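Local coordinates for protein Alpha/beta hydrolase (Pseudomonas aeruginosa PAO1, PDB 4R1D) that probably hydrolyses lipids as a calcium-binding lipase effector of a type VI secretion system, and is captured here in complex with its inhibitor, at residues 138-141 against 142-145; 145-148 against 149-153; 165-168 against 169-173; 548-551 against 552-556. All coordinates share one frame; numbering follows the deposited sequence.

Contact 1. Residues 138-141 against 142-145; sequences KVMR and SAYN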
ATOM      1  N   LYS A 138      10.235  -8.685   2.041  1.00 13.38           N
ATOM      2  CA  LYS A 138       8.999  -7.930   2.234  1.00 11.01           C
ATOM      3  C   LYS A 138       8.903  -6.718   1.325  1.00 15.68           C
ATOM      4  O   LYS A 138       7.827  -6.143   1.182  1.00 15.51           O
ATOM      5  CB  LYS A 138       8.935  -7.388   3.657  1.00 14.53           C
ATOM      6  CG  LYS A 138       8.654  -8.404   4.734  1.00 13.54           C
ATOM      7  CD  LYS A 138       8.882  -7.762   6.084  1.00 12.56           C
ATOM      8  CE  LYS A 138       8.820  -8.793   7.217  1.00 14.91           C
ATOM      9  NZ  LYS A 138       9.012  -8.150   8.551  1.00 14.82           N
ATOM     10  N   VAL A 139      10.030  -6.299   0.759  1.00 12.80           N
ATOM     11  CA  VAL A 139      10.106  -4.992   0.100  1.00 13.99           C
ATOM     12  C   VAL A 139      10.703  -5.038  -1.307  1.00 17.23           C
ATOM     13  O   VAL A 139      11.372  -6.004  -1.679  1.00 17.10           O
ATOM     14  CB  VAL A 139      10.911  -3.981   0.951  1.00 11.42           C
ATOM     15  CG1 VAL A 139      10.228  -3.754   2.283  1.00 13.28           C
ATOM     16  CG2 VAL A 139      12.344  -4.467   1.141  1.00 14.64           C
ATOM     17  N   MET A 140      10.463  -3.976  -2.076  1.00 13.24           N
ATOM     18  CA  MET A 140      10.944  -3.887  -3.452  0.54 17.45           C
ATOM     19  C   MET A 140      12.447  -4.176  -3.510  1.00 17.74           C
ATOM     20  O   MET A 140      13.257  -3.516  -2.847  1.00 18.18           O
ATOM     21  CB  MET A 140      10.633  -2.502  -4.019  0.54 16.84           C
ATOM     22  CG  MET A 140      10.884  -2.359  -5.503  0.54 19.48           C
ATOM     23  SD  MET A 140      10.349  -0.731  -6.067  0.54 22.87           S
ATOM     24  CE  MET A 140      10.656  -0.893  -7.820  0.54 26.00           C
ATOM     25  N   ARG A 141      12.819  -5.174  -4.300  1.00 17.17           N
ATOM     26  CA  ARG A 141      14.191  -5.672  -4.241  1.00 17.36           C
ATOM     27  C   ARG A 141      15.250  -4.664  -4.691  1.00 16.12           C
ATOM     28  O   ARG A 141      16.178  -4.362  -3.947  1.00 16.49           O
ATOM     29  CB  ARG A 141      14.343  -6.975  -5.025  1.00 22.67           C
ATOM     30  CG  ARG A 141      15.789  -7.405  -5.069  1.00 26.80           C
ATOM     31  CD  ARG A 141      15.943  -8.894  -5.144  1.00 33.28           C
ATOM     32  NE  ARG A 141      15.117  -9.487  -6.177  1.00 34.88           N
ATOM     33  CZ  ARG A 141      15.168  -9.174  -7.467  1.00 39.68           C
ATOM     34  NH1 ARG A 141      16.001  -8.241  -7.899  1.00 39.25           N
ATOM     35  NH2 ARG A 141      14.373  -9.799  -8.324  1.00 35.21           N
ATOM     36  N   SER A 142      15.116  -4.157  -5.907  1.00 17.29           N
ATOM     37  CA  SER A 142      16.119  -3.232  -6.447  1.00 20.14           C
ATOM     38  C   SER A 142      16.261  -1.966  -5.604  1.00 21.55           C
ATOM     39  O   SER A 142      17.361  -1.437  -5.426  1.00 19.98           O
ATOM     40  CB  SER A 142      15.776  -2.856  -7.894  1.00 22.72           C
ATOM     41  OG  SER A 142      14.569  -2.110  -7.940  1.00 30.79           O
ATOM     42  N   ALA A 143      15.144  -1.465  -5.094  1.00 16.47           N
ATOM     43  CA  ALA A 143      15.157  -0.210  -4.346  1.00 17.59           C
ATOM     44  C   ALA A 143      15.801  -0.330  -2.972  1.00 15.44           C
ATOM     45  O   ALA A 143      16.448   0.620  -2.504  1.00 13.79           O
ATOM     46  CB  ALA A 143      13.752   0.352  -4.213  1.00 19.57           C
ATOM     47  N   TYR A 144      15.631  -1.492  -2.338  1.00 14.22           N
ATOM     48  CA  TYR A 144      15.992  -1.647  -0.924  1.00 16.90           C
ATOM     49  C   TYR A 144      17.001  -2.734  -0.558  1.00 15.50           C
ATOM     50  O   TYR A 144      17.736  -2.574   0.410  1.00 16.03           O
ATOM     51  CB  TYR A 144      14.734  -1.872  -0.111  1.00 13.30           C
ATOM     52  CG  TYR A 144      13.763  -0.720  -0.207  1.00 15.28           C
ATOM     53  CD1 TYR A 144      14.186   0.597  -0.027  1.00 13.45           C
ATOM     54  CD2 TYR A 144      12.435  -0.947  -0.499  1.00 15.62           C
ATOM     55  CE1 TYR A 144      13.279   1.657  -0.113  1.00 15.21           C
ATOM     56  CE2 TYR A 144      11.528   0.089  -0.578  1.00 15.23           C
ATOM     57  CZ  TYR A 144      11.952   1.390  -0.385  1.00 13.11           C
ATOM     58  OH  TYR A 144      11.016   2.410  -0.468  1.00 14.87           O
ATOM     59  N   ASN A 145      17.034  -3.845  -1.290  1.00 15.47           N
ATOM     60  CA  ASN A 145      17.973  -4.913  -0.927  1.00 15.10           C
ATOM     61  C   ASN A 145      19.462  -4.497  -0.964  1.00 14.48           C
ATOM     62  O   ASN A 145      20.220  -4.842  -0.058  1.00 16.56           O
ATOM     63  CB  ASN A 145      17.726  -6.204  -1.740  1.00 19.21           C
ATOM     64  CG  ASN A 145      16.568  -7.055  -1.183  1.00 23.24           C
ATOM     65  OD1 ASN A 145      16.558  -8.273  -1.344  1.00 18.05           O
ATOM     66  ND2 ASN A 145      15.610  -6.418  -0.514  1.00 16.41           N
TER
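M140 O accepts a hydrogen bond from Y144 N at 3.2 Å, with an N-H...O angle of 137°. This is the first bond of the helix, made by the residue at its N-cap. The next carbonyl does the same: R141 O takes N145 N at 2.8 Å. Y144 N also leans on R141 O, but that second bond is weak. The two carbonyls are thus paired with backbone N-H groups one turn on. The stretch is a helix start. The loop after helix 128-133 turns here into helix 141-155 of the alpha/beta hydrolase domain. V139 packs against Y144. Their side chains cross at about a right angle, and V139 CB lies 3.7 Å from Y144 CD2. The methyl group of A143 sits over one face of the Y144 ring, 4.0 Å above its plane. The polar ends are satisfied from outside. Y144 OH is bonded to G56 N. The amide of N145 uses both ends, OD1 with D120 N and ND2 with W136 O. The aliphatic part of R141 passes the N145 amide, with R141 CD 3.9 Å from N145 OD1 and the guanidinium and amide planes 71° apart. R141 NE turns instead to T118 OG1, and its NH2 makes a long, weak ion pair with E265 of the inhibitor chain.

Contact 2. Residues 145-148 against 149-153; sequences NPVM and GLMER. With CA (calcium ion), chain C.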
ATOM      1  N   ASN A 145      17.034  -3.845  -1.290  1.00 15.47           N
ATOM      2  CA  ASN A 145      17.973  -4.913  -0.927  1.00 15.10           C
ATOM      3  C   ASN A 145      19.462  -4.497  -0.964  1.00 14.48           C
ATOM      4  O   ASN A 145      20.220  -4.842  -0.058  1.00 16.56           O
ATOM      5  CB  ASN A 145      17.726  -6.204  -1.740  1.00 19.21           C
ATOM      6  CG  ASN A 145      16.568  -7.055  -1.183  1.00 23.24           C
ATOM      7  OD1 ASN A 145      16.558  -8.273  -1.344  1.00 18.05           O
ATOM      8  ND2 ASN A 145      15.610  -6.418  -0.514  1.00 16.41           N
ATOM      9  N   PRO A 146      19.873  -3.732  -1.993  1.00 15.41           N
ATOM     10  CA  PRO A 146      21.270  -3.271  -2.013  1.00 17.07           C
ATOM     11  C   PRO A 146      21.662  -2.465  -0.772  1.00 13.00           C
ATOM     12  O   PRO A 146      22.707  -2.735  -0.194  1.00 13.27           O
ATOM     13  CB  PRO A 146      21.348  -2.414  -3.287  1.00 18.78           C
ATOM     14  CG  PRO A 146      20.268  -2.962  -4.177  1.00 20.85           C
ATOM     15  CD  PRO A 146      19.149  -3.361  -3.220  1.00 15.09           C
ATOM     16  N   VAL A 147      20.855  -1.501  -0.341  1.00 14.54           N
ATOM     17  CA  VAL A 147      21.281  -0.696   0.804  1.00 12.53           C
ATOM     18  C   VAL A 147      21.232  -1.480   2.115  1.00 12.88           C
ATOM     19  O   VAL A 147      22.060  -1.282   3.003  1.00 14.68           O
ATOM     20  CB  VAL A 147      20.485   0.623   0.919  1.00 12.65           C
ATOM     21  CG1 VAL A 147      19.034   0.353   1.321  1.00 15.47           C
ATOM     22  CG2 VAL A 147      21.167   1.580   1.904  1.00 17.37           C
ATOM     23  N   MET A 148      20.279  -2.400   2.224  1.00 12.97           N
ATOM     24  CA  MET A 148      20.229  -3.232   3.407  1.00 12.20           C
ATOM     25  C   MET A 148      21.476  -4.119   3.482  1.00 12.97           C
ATOM     26  O   MET A 148      22.054  -4.296   4.545  1.00 13.29           O
ATOM     27  CB  MET A 148      18.943  -4.055   3.444  1.00 12.02           C
ATOM     28  CG  MET A 148      17.729  -3.196   3.829  1.00 15.94           C
ATOM     29  SD  MET A 148      16.265  -4.209   4.193  1.00 15.19           S
ATOM     30  CE  MET A 148      15.903  -4.907   2.577  1.00 16.81           C
ATOM     31  N   GLY A 149      21.899  -4.646   2.341  1.00 15.28           N
ATOM     32  CA  GLY A 149      23.052  -5.526   2.314  1.00 15.52           C
ATOM     33  C   GLY A 149      24.337  -4.744   2.505  1.00 18.69           C
ATOM     34  O   GLY A 149      25.301  -5.241   3.089  1.00 16.20           O
ATOM     35  N   LEU A 150      24.356  -3.514   2.006  1.00 11.65           N
ATOM     36  CA  LEU A 150      25.539  -2.647   2.170  1.00 13.47           C
ATOM     37  C   LEU A 150      25.768  -2.284   3.633  1.00 15.82           C
ATOM     38  O   LEU A 150      26.891  -2.357   4.144  1.00 16.83           O
ATOM     39  CB  LEU A 150      25.377  -1.369   1.344  1.00 17.85           C
ATOM     40  CG  LEU A 150      26.498  -0.342   1.544  1.00 18.26           C
ATOM     41  CD1 LEU A 150      27.817  -0.927   1.063  1.00 20.62           C
ATOM     42  CD2 LEU A 150      26.192   0.946   0.792  1.00 20.67           C
ATOM     43  N   MET A 151      24.706  -1.845   4.302  1.00 15.14           N
ATOM     44  CA  MET A 151      24.804  -1.497   5.704  1.00 16.25           C
ATOM     45  C   MET A 151      25.232  -2.719   6.508  1.00 15.26           C
ATOM     46  O   MET A 151      26.033  -2.625   7.442  1.00 15.02           O
ATOM     47  CB  MET A 151      23.468  -0.951   6.214  1.00 13.28           C
ATOM     48  CG  MET A 151      23.104   0.392   5.624  1.00 15.10           C
ATOM     49  SD  MET A 151      21.697   1.162   6.474  1.00 19.48           S
ATOM     50  CE  MET A 151      20.339   0.028   6.059  1.00 18.39           C
ATOM     51  N   GLU A 152      24.692  -3.874   6.146  1.00 14.00           N
ATOM     52  CA  GLU A 152      25.016  -5.097   6.880  1.00 18.00           C
ATOM     53  C   GLU A 152      26.517  -5.380   6.798  1.00 16.32           C
ATOM     54  O   GLU A 152      27.170  -5.618   7.819  1.00 17.59           O
ATOM     55  CB  GLU A 152      24.221  -6.279   6.321  1.00 15.05           C
ATOM     56  CG  GLU A 152      24.377  -7.573   7.111  1.00 19.88           C
ATOM     57  CD  GLU A 152      23.416  -7.677   8.284  1.00 21.27           C
ATOM     58  OE1 GLU A 152      22.329  -7.077   8.244  1.00 18.33           O
ATOM     59  OE2 GLU A 152      23.742  -8.369   9.260  1.00 25.19           O
ATOM     60  N   ARG A 153      27.067  -5.356   5.587  1.00 17.95           N
ATOM     61  CA  ARG A 153      28.489  -5.669   5.431  1.00 19.31           C
ATOM     62  C   ARG A 153      29.378  -4.567   5.986  1.00 17.77           C
ATOM     63  O   ARG A 153      30.400  -4.843   6.625  1.00 19.08           O
ATOM     64  CB  ARG A 153      28.867  -6.000   3.980  1.00 19.54           C
ATOM     65  CG  ARG A 153      28.825  -4.889   2.951  1.00 21.37           C
ATOM     66  CD  ARG A 153      29.309  -5.439   1.589  1.00 29.01           C
ATOM     67  NE  ARG A 153      29.435  -4.399   0.574  1.00 31.73           N
ATOM     68  CZ  ARG A 153      30.586  -3.837   0.217  1.00 29.37           C
ATOM     69  NH1 ARG A 153      31.727  -4.227   0.775  1.00 25.05           N
ATOM     70  NH2 ARG A 153      30.594  -2.888  -0.709  1.00 34.02           N
TER
HETATM   71 CA    CA C 601      25.381  -8.305  11.041  1.00 22.22          CA
HETATM   72  O   HOH W   1      25.161 -10.779  10.367  1.00 29.64           O
HETATM   73  O   HOH W   2      26.674  -9.431  13.045  1.00 28.46           O
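E152 holds CG anti to its own backbone N (chi1 -174°) and then bends at chi2 (86°), which carries the carboxylate beyond the end of the M148 turn to the calcium ion. Its CB stays against the M148 carbonyl, 3.4 Å from M148 O. M151 takes the other course. With chi1 at -68° its CG folds back over the preceding turn and lies 3.3 Å from V147 O. The M151 chain bends again at its end, so CE also comes near that oxygen. From G149 on, the backbone bonds are those of a regular helix. V147 O receives M151 N at 3.0 Å in a nearly straight bond, and M148 O receives E152 N at 3.1 Å. G149 N and L150 N bond to N145 O and P146 O in the same way. The proline P146 has no N-H to give, V147 N also makes no bond to the turn before, and the helix is kinked there. E152 OE2 binds the calcium ion at 2.4 Å, alongside two waters at 2.6 Å. D156, F202 O and D203 complete the site. With OE1 held by V204 N and a salt bridge to R134, the carboxylate is gripped at both oxygens, which should fix its rotation. Around this part of helix 141-155, V147, M148 and M151 pack on F53 of strand 48-54. M148 and M151 also meet V204 of strand 201-206, while L150 and M151 touch Q545 and L549 of helix 542-556, respectively.

Contact 3. Residues 165-168 against 169-173; sequences QAWW and NDEAL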
ATOM      1  N   GLN A 165      38.658  -0.662   8.590  1.00 22.75           N
ATOM      2  CA  GLN A 165      38.505  -1.369   7.334  1.00 19.63           C
ATOM      3  C   GLN A 165      38.081  -0.437   6.193  1.00 23.66           C
ATOM      4  O   GLN A 165      37.911   0.770   6.385  1.00 21.18           O
ATOM      5  CB  GLN A 165      37.523  -2.532   7.513  1.00 19.92           C
ATOM      6  CG  GLN A 165      38.003  -3.548   8.544  1.00 23.67           C
ATOM      7  CD  GLN A 165      37.119  -4.791   8.618  1.00 27.13           C
ATOM      8  OE1 GLN A 165      36.985  -5.538   7.646  1.00 41.19           O
ATOM      9  NE2 GLN A 165      36.518  -5.014   9.775  1.00 28.64           N
ATOM     10  N   ALA A 166      37.914  -1.012   5.008  1.00 20.51           N
ATOM     11  CA  ALA A 166      37.614  -0.262   3.795  1.00 22.36           C
ATOM     12  C   ALA A 166      36.411   0.642   3.968  1.00 18.94           C
ATOM     13  O   ALA A 166      35.452   0.286   4.656  1.00 21.43           O
ATOM     14  CB  ALA A 166      37.388  -1.220   2.618  1.00 25.52           C
ATOM     15  N   TRP A 167      36.480   1.805   3.328  1.00 20.73           N
ATOM     16  CA  TRP A 167      35.416   2.809   3.352  1.00 20.47           C
ATOM     17  C   TRP A 167      35.409   3.602   4.660  1.00 20.01           C
ATOM     18  O   TRP A 167      35.463   4.842   4.649  1.00 18.29           O
ATOM     19  CB  TRP A 167      34.044   2.184   3.059  1.00 18.44           C
ATOM     20  CG  TRP A 167      33.018   3.214   2.667  1.00 16.61           C
ATOM     21  CD1 TRP A 167      32.789   3.715   1.415  1.00 20.57           C
ATOM     22  CD2 TRP A 167      32.111   3.889   3.542  1.00 14.73           C
ATOM     23  NE1 TRP A 167      31.780   4.657   1.457  1.00 21.68           N
ATOM     24  CE2 TRP A 167      31.349   4.778   2.754  1.00 15.76           C
ATOM     25  CE3 TRP A 167      31.856   3.815   4.916  1.00 15.62           C
ATOM     26  CZ2 TRP A 167      30.354   5.586   3.293  1.00 18.00           C
ATOM     27  CZ3 TRP A 167      30.868   4.621   5.452  1.00 15.11           C
ATOM     28  CH2 TRP A 167      30.130   5.498   4.640  1.00 15.63           C
ATOM     29  N   TRP A 168      35.369   2.891   5.785  1.00 19.27           N
ATOM     30  CA  TRP A 168      35.410   3.541   7.093  1.00 20.97           C
ATOM     31  C   TRP A 168      36.711   4.316   7.263  1.00 19.25           C
ATOM     32  O   TRP A 168      36.754   5.319   7.956  1.00 19.95           O
ATOM     33  CB  TRP A 168      35.289   2.520   8.224  1.00 20.48           C
ATOM     34  CG  TRP A 168      33.986   1.765   8.233  1.00 14.99           C
ATOM     35  CD1 TRP A 168      33.809   0.436   7.970  1.00 16.98           C
ATOM     36  CD2 TRP A 168      32.689   2.304   8.489  1.00 15.74           C
ATOM     37  NE1 TRP A 168      32.477   0.108   8.071  1.00 18.76           N
ATOM     38  CE2 TRP A 168      31.766   1.238   8.383  1.00 18.06           C
ATOM     39  CE3 TRP A 168      32.212   3.578   8.805  1.00 16.79           C
ATOM     40  CZ2 TRP A 168      30.396   1.414   8.583  1.00 18.93           C
ATOM     41  CZ3 TRP A 168      30.855   3.750   9.012  1.00 16.63           C
ATOM     42  CH2 TRP A 168      29.960   2.674   8.897  1.00 15.78           C
ATOM     43  N   ASN A 169      37.771   3.832   6.626  1.00 18.22           N
ATOM     44  CA  ASN A 169      39.088   4.435   6.821  1.00 20.61           C
ATOM     45  C   ASN A 169      39.360   5.654   5.957  1.00 20.30           C
ATOM     46  O   ASN A 169      40.444   6.246   6.038  1.00 25.09           O
ATOM     47  CB  ASN A 169      40.204   3.394   6.631  1.00 21.27           C
ATOM     48  CG  ASN A 169      40.385   2.973   5.180  1.00 26.77           C
ATOM     49  OD1 ASN A 169      39.793   3.542   4.261  1.00 23.09           O
ATOM     50  ND2 ASN A 169      41.216   1.958   4.972  1.00 26.72           N
ATOM     51  N   ASP A 170      38.389   6.042   5.137  1.00 19.58           N
ATOM     52  CA  ASP A 170      38.583   7.181   4.240  1.00 21.51           C
ATOM     53  C   ASP A 170      37.256   7.879   3.972  1.00 22.07           C
ATOM     54  O   ASP A 170      36.976   8.945   4.538  1.00 21.11           O
ATOM     55  CB  ASP A 170      39.229   6.703   2.936  1.00 17.97           C
ATOM     56  CG  ASP A 170      39.518   7.841   1.955  1.00 28.27           C
ATOM     57  OD1 ASP A 170      39.089   8.993   2.188  1.00 26.42           O
ATOM     58  OD2 ASP A 170      40.165   7.567   0.929  1.00 30.74           O
ATOM     59  N   GLU A 171      36.429   7.262   3.134  1.00 20.47           N
ATOM     60  CA  GLU A 171      35.149   7.850   2.751  1.00 19.20           C
ATOM     61  C   GLU A 171      34.273   8.292   3.934  1.00 18.12           C
ATOM     62  O   GLU A 171      33.658   9.368   3.902  1.00 18.35           O
ATOM     63  CB  GLU A 171      34.371   6.883   1.840  1.00 19.26           C
ATOM     64  CG  GLU A 171      34.976   6.697   0.443  1.00 21.36           C
ATOM     65  CD  GLU A 171      36.001   5.558   0.354  1.00 25.87           C
ATOM     66  OE1 GLU A 171      36.659   5.229   1.366  1.00 23.19           O
ATOM     67  OE2 GLU A 171      36.156   4.994  -0.752  1.00 33.47           O
ATOM     68  N   ALA A 172      34.195   7.459   4.965  1.00 17.21           N
ATOM     69  CA  ALA A 172      33.366   7.761   6.121  1.00 17.50           C
ATOM     70  C   ALA A 172      33.798   9.012   6.868  1.00 17.91           C
ATOM     71  O   ALA A 172      33.003   9.590   7.590  1.00 17.74           O
ATOM     72  CB  ALA A 172      33.341   6.591   7.076  1.00 16.97           C
ATOM     73  N   LEU A 173      35.049   9.429   6.695  1.00 19.04           N
ATOM     74  CA  LEU A 173      35.599  10.521   7.507  1.00 20.70           C
ATOM     75  C   LEU A 173      35.321  11.906   6.925  1.00 22.81           C
ATOM     76  O   LEU A 173      35.745  12.918   7.480  1.00 21.42           O
ATOM     77  CB  LEU A 173      37.109  10.323   7.705  1.00 20.21           C
ATOM     78  CG  LEU A 173      37.497   8.929   8.214  1.00 24.08           C
ATOM     79  CD1 LEU A 173      39.014   8.768   8.309  1.00 22.91           C
ATOM     80  CD2 LEU A 173      36.846   8.629   9.573  1.00 22.58           C
TER
HETATM   81  O   HOH W   3      38.333   3.080   1.744  1.00 27.14           O
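W167 lays one face of its indole against E171. E171 CB stands 3.6 Å from the centroid of the five-membered ring and 19° off its normal, a CH-pi contact. Further along the same indole, A172 CB meets the six-membered ring at CZ3, 3.6 Å away. The E171 chain bends at chi2 (90°), and its carboxylate comes to lie at only 24° to the ring plane. W168 lies beside W167. W168 CD2 is at the edge of the W167 indole, in its plane, while W167 CE3 stands over one face of the W168 ring. A172 CB is shared between the two tryptophans, with W168 CE3 at 3.7 Å. The backbone makes a type I beta turn from W167 to D170 that runs into the 3-10 segment 171-173. W167 O accepts two N-H groups from opposite faces of its carbonyl plane. A172 N lies 2.9 Å from it in a nearly straight bond, and D170 N lies 3.2 Å from it, well above the plane. A water ties the turn to the residue after it: it accepts from W167 N and donates to N169 OD1 and E171 OE1. The indole N-H of W168 goes to R154 O on helix 141-155. W546 of helix 542-556 meets the W167 ring and bonds to E171 O. The chemistry therefore divides in two. The two indoles pack by carbon contacts on one another, on A172 and on helix 542-556, where both meet L549 and W168 also meets I553. At the exposed residues N169 and E171 the water carries the polar link.

Contact 4. Residues 548-551 against 552-556; sequences ALYG and VIKIT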
ATOM      1  N   ALA A 548      23.245   7.597   5.663  1.00 13.19           N
ATOM      2  CA  ALA A 548      22.685   6.553   6.517  1.00 14.14           C
ATOM      3  C   ALA A 548      23.745   5.958   7.448  1.00 12.48           C
ATOM      4  O   ALA A 548      23.547   5.865   8.659  1.00 13.55           O
ATOM      5  CB  ALA A 548      22.049   5.459   5.677  1.00 14.89           C
ATOM      6  N   LEU A 549      24.875   5.553   6.881  1.00 15.72           N
ATOM      7  CA  LEU A 549      25.922   4.959   7.700  1.00 14.85           C
ATOM      8  C   LEU A 549      26.486   5.971   8.696  1.00 16.77           C
ATOM      9  O   LEU A 549      26.760   5.638   9.846  1.00 13.60           O
ATOM     10  CB  LEU A 549      27.020   4.374   6.814  1.00 12.47           C
ATOM     11  CG  LEU A 549      26.560   3.120   6.063  1.00 14.32           C
ATOM     12  CD1 LEU A 549      27.478   2.853   4.908  1.00 15.78           C
ATOM     13  CD2 LEU A 549      26.496   1.921   7.027  1.00 14.80           C
ATOM     14  N   TYR A 550      26.651   7.212   8.248  1.00 14.27           N
ATOM     15  CA  TYR A 550      27.081   8.288   9.132  1.00 13.30           C
ATOM     16  C   TYR A 550      26.118   8.431  10.313  1.00 16.62           C
ATOM     17  O   TYR A 550      26.542   8.500  11.465  1.00 14.13           O
ATOM     18  CB  TYR A 550      27.151   9.610   8.354  1.00 15.01           C
ATOM     19  CG  TYR A 550      27.423  10.808   9.212  1.00 14.77           C
ATOM     20  CD1 TYR A 550      28.726  11.208   9.485  1.00 19.17           C
ATOM     21  CD2 TYR A 550      26.378  11.564   9.740  1.00 16.49           C
ATOM     22  CE1 TYR A 550      28.986  12.327  10.272  1.00 16.03           C
ATOM     23  CE2 TYR A 550      26.631  12.685  10.533  1.00 17.92           C
ATOM     24  CZ  TYR A 550      27.934  13.055  10.791  1.00 15.06           C
ATOM     25  OH  TYR A 550      28.183  14.148  11.577  1.00 17.60           O
ATOM     26  N   GLY A 551      24.818   8.473  10.030  1.00 16.59           N
ATOM     27  CA  GLY A 551      23.832   8.556  11.089  1.00 14.59           C
ATOM     28  C   GLY A 551      23.949   7.405  12.086  1.00 15.00           C
ATOM     29  O   GLY A 551      23.911   7.602  13.301  1.00 13.35           O
ATOM     30  N   VAL A 552      24.109   6.193  11.572  1.00 16.36           N
ATOM     31  CA  VAL A 552      24.173   5.023  12.448  1.00 16.83           C
ATOM     32  C   VAL A 552      25.371   5.105  13.391  1.00 15.53           C
ATOM     33  O   VAL A 552      25.248   4.839  14.599  1.00 14.42           O
ATOM     34  CB  VAL A 552      24.204   3.728  11.642  1.00 15.33           C
ATOM     35  CG1 VAL A 552      24.555   2.528  12.538  1.00 14.10           C
ATOM     36  CG2 VAL A 552      22.852   3.528  10.954  1.00 12.44           C
ATOM     37  N   ILE A 553      26.522   5.484  12.841  1.00 14.41           N
ATOM     38  CA  ILE A 553      27.719   5.642  13.659  1.00 15.41           C
ATOM     39  C   ILE A 553      27.541   6.705  14.751  1.00 14.97           C
ATOM     40  O   ILE A 553      27.861   6.470  15.924  1.00 14.46           O
ATOM     41  CB  ILE A 553      28.956   5.975  12.822  1.00 14.35           C
ATOM     42  CG1 ILE A 553      29.304   4.802  11.893  1.00 17.23           C
ATOM     43  CG2 ILE A 553      30.135   6.327  13.760  1.00 14.58           C
ATOM     44  CD1 ILE A 553      29.539   3.465  12.638  1.00 14.16           C
ATOM     45  N   LYS A 554      27.028   7.871  14.376  1.00 15.73           N
ATOM     46  CA  LYS A 554      26.799   8.924  15.354  1.00 17.78           C
ATOM     47  C   LYS A 554      25.797   8.519  16.445  1.00 18.19           C
ATOM     48  O   LYS A 554      26.061   8.699  17.637  1.00 16.23           O
ATOM     49  CB  LYS A 554      26.386  10.223  14.669  1.00 16.13           C
ATOM     50  CG  LYS A 554      27.520  10.884  13.858  1.00 17.83           C
ATOM     51  CD  LYS A 554      28.691  11.302  14.759  1.00 17.52           C
ATOM     52  CE  LYS A 554      29.780  12.036  13.969  1.00 18.78           C
ATOM     53  NZ  LYS A 554      30.788  12.722  14.860  1.00 17.33           N
ATOM     54  N   ILE A 555      24.662   7.947  16.041  1.00 15.39           N
ATOM     55  CA  ILE A 555      23.639   7.536  16.996  1.00 16.84           C
ATOM     56  C   ILE A 555      24.180   6.496  17.981  1.00 15.74           C
ATOM     57  O   ILE A 555      23.854   6.519  19.165  1.00 15.89           O
ATOM     58  CB  ILE A 555      22.388   6.984  16.270  1.00 17.67           C
ATOM     59  CG1 ILE A 555      21.699   8.128  15.515  1.00 13.84           C
ATOM     60  CG2 ILE A 555      21.430   6.282  17.285  1.00 15.82           C
ATOM     61  CD1 ILE A 555      20.758   7.696  14.368  1.00 16.63           C
ATOM     62  N   THR A 556      24.990   5.581  17.471  1.00 15.46           N
ATOM     63  CA  THR A 556      25.605   4.515  18.264  1.00 15.39           C
ATOM     64  C   THR A 556      26.450   5.027  19.446  1.00 15.83           C
ATOM     65  O   THR A 556      26.580   4.348  20.473  1.00 16.40           O
ATOM     66  CB  THR A 556      26.454   3.604  17.338  1.00 17.59           C
ATOM     67  OG1 THR A 556      25.592   2.975  16.379  1.00 18.05           O
ATOM     68  CG2 THR A 556      27.181   2.534  18.119  1.00 15.12           C
TER
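K554 reaches obliquely over the ring of Y550, which precedes it by one helical turn. The lysine starts with CG beside its backbone N (chi1 -69°) and bends again at chi2, then runs extended to NZ. This course places CG over one face of the ring, 4.0 Å from its centroid and 20° off the normal, a CH-pi contact. Farther out, K554 CE is 3.6 Å from Y550 OH. The tyrosine comes to meet it by holding CG opposite its own N (chi1 173°). Both ends have polar partners outside: Y550 OH bonds to G187 O, and K554 NZ forms a salt bridge with E193 and a hydrogen bond with P188 O. The branched residues fold onto the turn before them. I555 CG1 rests 3.2 Å from G551 O, V552 CG2 3.3 Å from A548 O, and I553 CG1 3.4 Å from L549 O. T556 differs: its OG1 turns back to V552 O at 2.6 Å, from the face of that carbonyl opposite to T556 N. The backbone bonds are regular, K554 N to Y550 O at 3.0 Å among them. V552 and I555 pack on I251 of strand 250-255, and L549 on M151, R154 and L155 of helix 141-155. Such a helix laid against the central parallel sheet, after its last strand in the chain, is the layered arrangement of the alpha/beta hydrolase fold.

Overall arrangement
Contacts 1 and 2 follow one another on helix 141-155 and share N145; their centres are 11 Å apart, and V139 CG2 touches M148 CE at 3.9 Å. Contact 4, on helix 542-556, touches both contact 2 and contact 3. It meets contact 2 where M151 CG packs on L549 CD2 at 4.0 Å. It meets contact 3 more broadly, with W168 CZ3 3.4 Å from I553 CG1 and W167 CH2 3.8 Å from L549 CD1. Contacts 2 and 3 do not touch; their nearest atoms are about 6 Å apart. Contact 2 supplies the calcium ligand E152, while the side chains of W168 and V552 stay about 11 Å from the ion.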